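PDB 5YL7: pseudoalteromonas arctica PAMC 21717 from Pseudoalteromonas arctica, which cleaves proteins as a cold-active, calcium-binding serine protease of the subtilase family. Local coordinates for residues Ile186-Ala189 with Arg190-Thr194; Glu305-Ser308 with Ile309-Thr313. All coordinates share one frame; numbering follows the deposited sequence.

How the interactions relate
Both contacts are local, each at the C-terminal end of a helix in the subtilase fold, and they come in series along the chain. Interaction 1 ends helix 180-191, which leads into strand 195-199 of the central parallel sheet. Interaction 2 ends helix 303-312, packed against helices 280-297 and 331-338. Their centres lie about 17 Å apart and their nearest atoms about 5 Å, without touching. Two features join them: Arg-190 of interaction 1 forms a salt bridge with Asp-304 on the second helix, and the calcium ion held by Glu-307 in interaction 2 lies about 7 Å from the Arg-190 side chain. The C-terminal end of helix 180-191 is thus tied to the first turn of helix 303-312 beside one calcium site.

Interaction 1: Ile186-Ala189 with Arg190-Thr194; sequences INTA and RSNGT
Thr-188 covers one face of the Asn-192 amide: its carbonyl O sits over that face, 3.5 Å from Asn-192 CG, and its CG2 lies on the same side, 3.9 Å from Asn-192 ND2. The two side chains run alongside each other, while ND2 finds its hydrogen bond with Ser-151. The second flat group, the guanidinium of Arg-190, is held at its nitrogens: NH2 makes a salt bridge with Asp-304, NH1 bonds to the carbonyl of Gly-217, and a water accepts a weak bond from NE and donates to Asn-187 OD1, which is also bonded by Gln-183. A bend at chi3 (49°) turns the guanidinium off the helix after Arg-190 CD has crossed Ile-186 CG2 at 3.8 Å.

At the helix end the last turn closes. Thr-188 O takes two bonds, one from Asn-192 N almost in line with the C=O and one from Ser-191 OG at 2.6 Å, which approaches from the side at a C=O...O angle of 119°. The chi1 of 75° brings that hydroxyl back to the carbonyl. Gly-193 then takes positive phi, and Thr-194 N reaches Ala-189 O at 3.0 Å from above the carbonyl plane, completing a Schellman motif. The carbonyls of Thr-188 and Ala-189 thus accept bonds from the residues that end the helix, and the positive guanidinium, near carbonyl oxygens and Asp-304, would be favoured electrostatically.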
ATOM      1  N   ILE A 186       7.113 -14.474   3.020  1.00  4.72           N
ATOM      2  CA  ILE A 186       6.984 -13.594   4.143  1.00  5.13           C
ATOM      3  C   ILE A 186       8.051 -13.868   5.205  1.00  5.43           C
ATOM      4  O   ILE A 186       8.636 -12.946   5.755  1.00  5.66           O
ATOM      5  CB  ILE A 186       5.580 -13.645   4.703  1.00  5.57           C
ATOM      6  CG1 ILE A 186       4.620 -13.043   3.661  1.00  5.97           C
ATOM      7  CG2 ILE A 186       5.432 -12.980   6.065  1.00  5.55           C
ATOM      8  CD1 ILE A 186       3.173 -13.306   4.023  1.00  8.28           C
ATOM      9  N   ASN A 187       8.258 -15.176   5.512  1.00  5.47           N
ATOM     10  CA  ASN A 187       9.273 -15.510   6.505  1.00  5.76           C
ATOM     11  C   ASN A 187      10.663 -15.027   6.058  1.00  6.37           C
ATOM     12  O   ASN A 187      11.383 -14.541   6.896  1.00  6.78           O
ATOM     13  CB  ASN A 187       9.265 -17.007   6.733  1.00  6.60           C
ATOM     14  CG  ASN A 187       8.031 -17.581   7.411  1.00  6.92           C
ATOM     15  OD1 ASN A 187       7.235 -16.842   7.979  1.00  8.81           O
ATOM     16  ND2 ASN A 187       7.887 -18.917   7.335  1.00  8.23           N
ATOM     17  N   THR A 188      10.968 -15.210   4.817  1.00  5.55           N
ATOM     18  CA  THR A 188      12.205 -14.728   4.231  1.00  6.64           C
ATOM     19  C   THR A 188      12.310 -13.192   4.374  1.00  6.62           C
ATOM     20  O   THR A 188      13.317 -12.633   4.866  1.00  6.36           O
ATOM     21  CB  THR A 188      12.373 -15.099   2.781  1.00  8.29           C
ATOM     22  OG1 THR A 188      12.594 -16.537   2.742  1.00 13.39           O
ATOM     23  CG2 THR A 188      13.496 -14.420   2.081  1.00  9.72           C
ATOM     24  N   ALA A 189      11.243 -12.475   3.975  1.00  5.62           N
ATOM     25  CA  ALA A 189      11.307 -10.992   4.084  1.00  5.43           C
ATOM     26  C   ALA A 189      11.531 -10.545   5.522  1.00  5.03           C
ATOM     27  O   ALA A 189      12.387  -9.680   5.826  1.00  5.74           O
ATOM     28  CB  ALA A 189      10.009 -10.411   3.548  1.00  6.33           C
ATOM     29  N   ARG A 190      10.767 -11.143   6.458  1.00  5.49           N
ATOM     30  CA  ARG A 190      10.933 -10.796   7.895  1.00  5.96           C
ATOM     31  C   ARG A 190      12.327 -11.079   8.416  1.00  6.39           C
ATOM     32  O   ARG A 190      12.922 -10.284   9.113  1.00  7.38           O
ATOM     33  CB  ARG A 190       9.936 -11.592   8.736  1.00  6.35           C
ATOM     34  CG  ARG A 190       8.480 -11.204   8.495  1.00  6.56           C
ATOM     35  CD  ARG A 190       7.562 -12.208   9.125  1.00  7.01           C
ATOM     36  NE  ARG A 190       7.866 -12.542  10.507  1.00  7.97           N
ATOM     37  CZ  ARG A 190       7.691 -11.738  11.525  1.00  8.54           C
ATOM     38  NH1 ARG A 190       7.029 -10.625  11.404  1.00  8.50           N
ATOM     39  NH2 ARG A 190       8.207 -11.978  12.717  1.00 10.80           N
ATOM     40  N   SER A 191      12.922 -12.179   7.919  1.00  6.60           N
ATOM     41  CA  SER A 191      14.317 -12.598   8.391  1.00  7.29           C
ATOM     42  C   SER A 191      15.328 -11.619   7.845  1.00  6.94           C
ATOM     43  O   SER A 191      16.410 -11.428   8.429  1.00  8.41           O
ATOM     44  CB  SER A 191      14.587 -13.968   7.853  1.00  9.03           C
ATOM     45  OG  SER A 191      14.897 -14.010   6.468  1.00 12.93           O
ATOM     46  N   ASN A 192      15.018 -10.969   6.712  1.00  6.38           N
ATOM     47  CA  ASN A 192      15.877  -9.928   6.137  1.00  7.23           C
ATOM     48  C   ASN A 192      15.615  -8.582   6.741  1.00  7.34           C
ATOM     49  O   ASN A 192      16.234  -7.583   6.322  1.00 10.61           O
ATOM     50  CB  ASN A 192      15.690  -9.920   4.629  1.00  7.98           C
ATOM     51  CG  ASN A 192      16.289 -11.086   3.939  1.00  8.82           C
ATOM     52  OD1 ASN A 192      17.284 -11.682   4.515  1.00 11.30           O
ATOM     53  ND2 ASN A 192      15.844 -11.444   2.773  1.00  8.80           N
ATOM     54  N   GLY A 193      14.707  -8.433   7.723  1.00  7.15           N
ATOM     55  CA  GLY A 193      14.501  -7.201   8.431  1.00  6.95           C
ATOM     56  C   GLY A 193      13.309  -6.404   7.888  1.00  7.15           C
ATOM     57  O   GLY A 193      13.146  -5.227   8.296  1.00  9.92           O
ATOM     58  N   THR A 194      12.561  -6.939   6.945  1.00  6.27           N
ATOM     59  CA  THR A 194      11.481  -6.160   6.252  1.00  5.47           C
ATOM     60  C   THR A 194      10.161  -6.444   6.943  1.00  5.22           C
ATOM     61  O   THR A 194       9.740  -7.627   7.100  1.00  6.67           O
ATOM     62  CB  THR A 194      11.373  -6.621   4.832  1.00  5.85           C
ATOM     63  OG1 THR A 194      12.675  -6.491   4.191  1.00  7.53           O
ATOM     64  CG2 THR A 194      10.346  -5.847   4.054  1.00  6.16           C
TER
HETATM   65  O   HOH W   1       7.423 -15.845  10.482  1.00 28.97           O

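Interaction 2: Glu305-Ser308 with Ile309-Thr313; sequences EIES and ILKST. With CA (calcium ion), chain F.
Glu-307 leaves the helix with a chi1 of 179° that swings CG away from the backbone N, and its chain lies along that of Lys-311. From CB the chain reaches Glu-307 CG, which rests on Lys-311 CD at 3.8 Å, and continues extended to the carboxylate. Glu-307 OE2 binds the calcium ion at 2.5 Å, while Glu-307 OE1 lies well beyond bonding distance of the metal and instead accepts at 2.7 Å from a water that is itself a calcium ligand. Val-218 and Asp-241 share the ion, and waters fill much of the remaining shell.

Lys-311 lays its CG 3.3 Å from Glu-307 O, then bends at chi3 (70°); Lys-311 NZ and Glu-307 OE2 are 4.4 Å apart, not in direct contact. A water spans this pair, accepting from NZ and giving OE2 a weak bond; NZ also bonds to Asp-241. On the solvent side, Ser-308 O is gripped from opposite faces of its plane by Ser-312 N and, at 2.7 Å, by Ser-312 OG. Inward, Ile-306 CG2 and Leu-310 CD1 pack 4.1 Å apart against helix 280-297. With calcium and an ammonium group close by, the Glu-307 carboxylate is probably kept ionised; Lys-311 is a second-shell partner of Asp-241 directly, of Glu-307 only weakly through water.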
ATOM      1  N   GLU A 305       9.134  -5.405  16.187  1.00  6.38           N
ATOM      2  CA  GLU A 305       9.088  -4.179  16.948  1.00  6.66           C
ATOM      3  C   GLU A 305       8.242  -3.141  16.218  1.00  6.37           C
ATOM      4  O   GLU A 305       7.460  -2.378  16.832  1.00  7.31           O
ATOM      5  CB  GLU A 305      10.458  -3.569  17.178  1.00  8.74           C
ATOM      6  CG  GLU A 305      11.263  -4.313  18.228  1.00 10.62           C
ATOM      7  CD  GLU A 305      12.690  -3.907  18.233  1.00 13.05           C
ATOM      8  OE1 GLU A 305      13.342  -3.439  17.319  1.00 12.15           O
ATOM      9  OE2 GLU A 305      13.239  -4.182  19.351  1.00 18.60           O
ATOM     10  N   ILE A 306       8.325  -3.048  14.878  1.00  6.42           N
ATOM     11  CA  ILE A 306       7.502  -2.105  14.119  1.00  6.24           C
ATOM     12  C   ILE A 306       6.042  -2.432  14.236  1.00  6.10           C
ATOM     13  O   ILE A 306       5.212  -1.543  14.503  1.00  6.06           O
ATOM     14  CB  ILE A 306       7.971  -1.965  12.671  1.00  6.43           C
ATOM     15  CG1 ILE A 306       9.412  -1.525  12.579  1.00  7.60           C
ATOM     16  CG2 ILE A 306       6.987  -1.110  11.895  1.00  6.81           C
ATOM     17  CD1 ILE A 306       9.982  -1.529  11.158  1.00  9.44           C
ATOM     18  N   GLU A 307       5.691  -3.706  14.095  1.00  5.36           N
ATOM     19  CA  GLU A 307       4.290  -4.105  14.287  1.00  5.91           C
ATOM     20  C   GLU A 307       3.813  -3.711  15.691  1.00  6.29           C
ATOM     21  O   GLU A 307       2.704  -3.235  15.886  1.00  6.06           O
ATOM     22  CB  GLU A 307       4.122  -5.586  14.017  1.00  6.04           C
ATOM     23  CG  GLU A 307       2.687  -6.084  14.228  1.00  6.50           C
ATOM     24  CD  GLU A 307       2.404  -7.407  13.670  1.00  6.78           C
ATOM     25  OE1 GLU A 307       3.308  -8.153  13.227  1.00  8.29           O
ATOM     26  OE2 GLU A 307       1.200  -7.800  13.666  1.00  8.00           O
ATOM     27  N   SER A 308       4.645  -4.021  16.695  1.00  6.64           N
ATOM     28  CA  SER A 308       4.268  -3.694  18.094  1.00  6.71           C
ATOM     29  C   SER A 308       4.064  -2.214  18.250  1.00  6.54           C
ATOM     30  O   SER A 308       3.071  -1.797  18.913  1.00  6.90           O
ATOM     31  CB  SER A 308       5.255  -4.264  19.004  1.00  7.69           C
ATOM     32  OG  SER A 308       4.803  -3.933  20.370  1.00 10.04           O
ATOM     33  N   ILE A 309       4.901  -1.366  17.752  1.00  6.16           N
ATOM     34  CA  ILE A 309       4.733   0.073  17.872  1.00  6.64           C
ATOM     35  C   ILE A 309       3.474   0.508  17.195  1.00  6.27           C
ATOM     36  O   ILE A 309       2.657   1.272  17.776  1.00  6.75           O
ATOM     37  CB  ILE A 309       5.988   0.838  17.309  1.00  6.57           C
ATOM     38  CG1 ILE A 309       7.175   0.629  18.216  1.00  6.97           C
ATOM     39  CG2 ILE A 309       5.675   2.319  17.180  1.00  6.81           C
ATOM     40  CD1 ILE A 309       8.519   0.961  17.582  1.00  8.33           C
ATOM     41  N   LEU A 310       3.190   0.037  15.978  1.00  5.73           N
ATOM     42  CA  LEU A 310       1.963   0.402  15.244  1.00  5.65           C
ATOM     43  C   LEU A 310       0.760   0.019  16.073  1.00  5.38           C
ATOM     44  O   LEU A 310      -0.196   0.803  16.214  1.00  6.89           O
ATOM     45  CB  LEU A 310       1.900  -0.315  13.926  1.00  6.02           C
ATOM     46  CG  LEU A 310       2.844   0.237  12.837  1.00  6.51           C
ATOM     47  CD1 LEU A 310       2.948  -0.781  11.670  1.00  6.25           C
ATOM     48  CD2 LEU A 310       2.410   1.594  12.289  1.00  7.00           C
ATOM     49  N   LYS A 311       0.711  -1.208  16.601  1.00  5.28           N
ATOM     50  CA  LYS A 311      -0.447  -1.744  17.325  1.00  6.39           C
ATOM     51  C   LYS A 311      -0.603  -1.064  18.685  1.00  6.53           C
ATOM     52  O   LYS A 311      -1.731  -0.868  19.137  1.00  6.86           O
ATOM     53  CB  LYS A 311      -0.335  -3.225  17.520  1.00  7.16           C
ATOM     54  CG  LYS A 311      -0.454  -4.014  16.196  1.00  7.70           C
ATOM     55  CD  LYS A 311      -0.379  -5.551  16.383  1.00  8.49           C
ATOM     56  CE  LYS A 311      -1.610  -6.012  17.068  1.00  8.72           C
ATOM     57  NZ  LYS A 311      -1.749  -7.497  16.892  1.00 10.42           N
ATOM     58  N   SER A 312       0.504  -0.735  19.328  1.00  6.60           N
ATOM     59  CA  SER A 312       0.425  -0.273  20.727  1.00  6.43           C
ATOM     60  C   SER A 312       0.119   1.184  20.842  1.00  6.94           C
ATOM     61  O   SER A 312      -0.153   1.648  21.953  0.84  4.99           O
ATOM     62  CB  SER A 312       1.717  -0.613  21.462  1.00  7.74           C
ATOM     63  OG  SER A 312       2.103  -1.969  21.424  1.00 10.04           O
ATOM     64  N   THR A 313       0.205   1.965  19.771  1.00  6.28           N
ATOM     65  CA  THR A 313       0.034   3.413  19.781  1.00  6.51           C
ATOM     66  C   THR A 313      -1.185   3.909  19.058  1.00  6.04           C
ATOM     67  O   THR A 313      -1.325   5.090  18.812  1.00  6.98           O
ATOM     68  CB  THR A 313       1.301   4.132  19.258  1.00  7.06           C
ATOM     69  OG1 THR A 313       1.472   3.777  17.879  1.00  6.87           O
ATOM     70  CG2 THR A 313       2.529   3.749  20.051  1.00  7.21           C
TER
HETATM   71 CA    CA F 804      -0.250  -9.542  12.657  1.00  6.14          CA
HETATM   72  O   HOH W   2       0.854  -8.673  16.604  1.00 23.42           O
HETATM   73  O   HOH W   3       2.041 -10.574  12.925  1.00 10.17           O
HETATM   74  O   HOH W   4      -2.686 -10.151  14.042  1.00102.83           O
HETATM   75  O   HOH W   5      -0.484 -10.687  14.732  1.00 10.46           O
HETATM   76  O   HOH W   6      -2.446 -10.481  12.100  1.00 11.53           O
HETATM   77  O   HOH W   7      -0.069 -11.703  11.340  1.00  9.20           O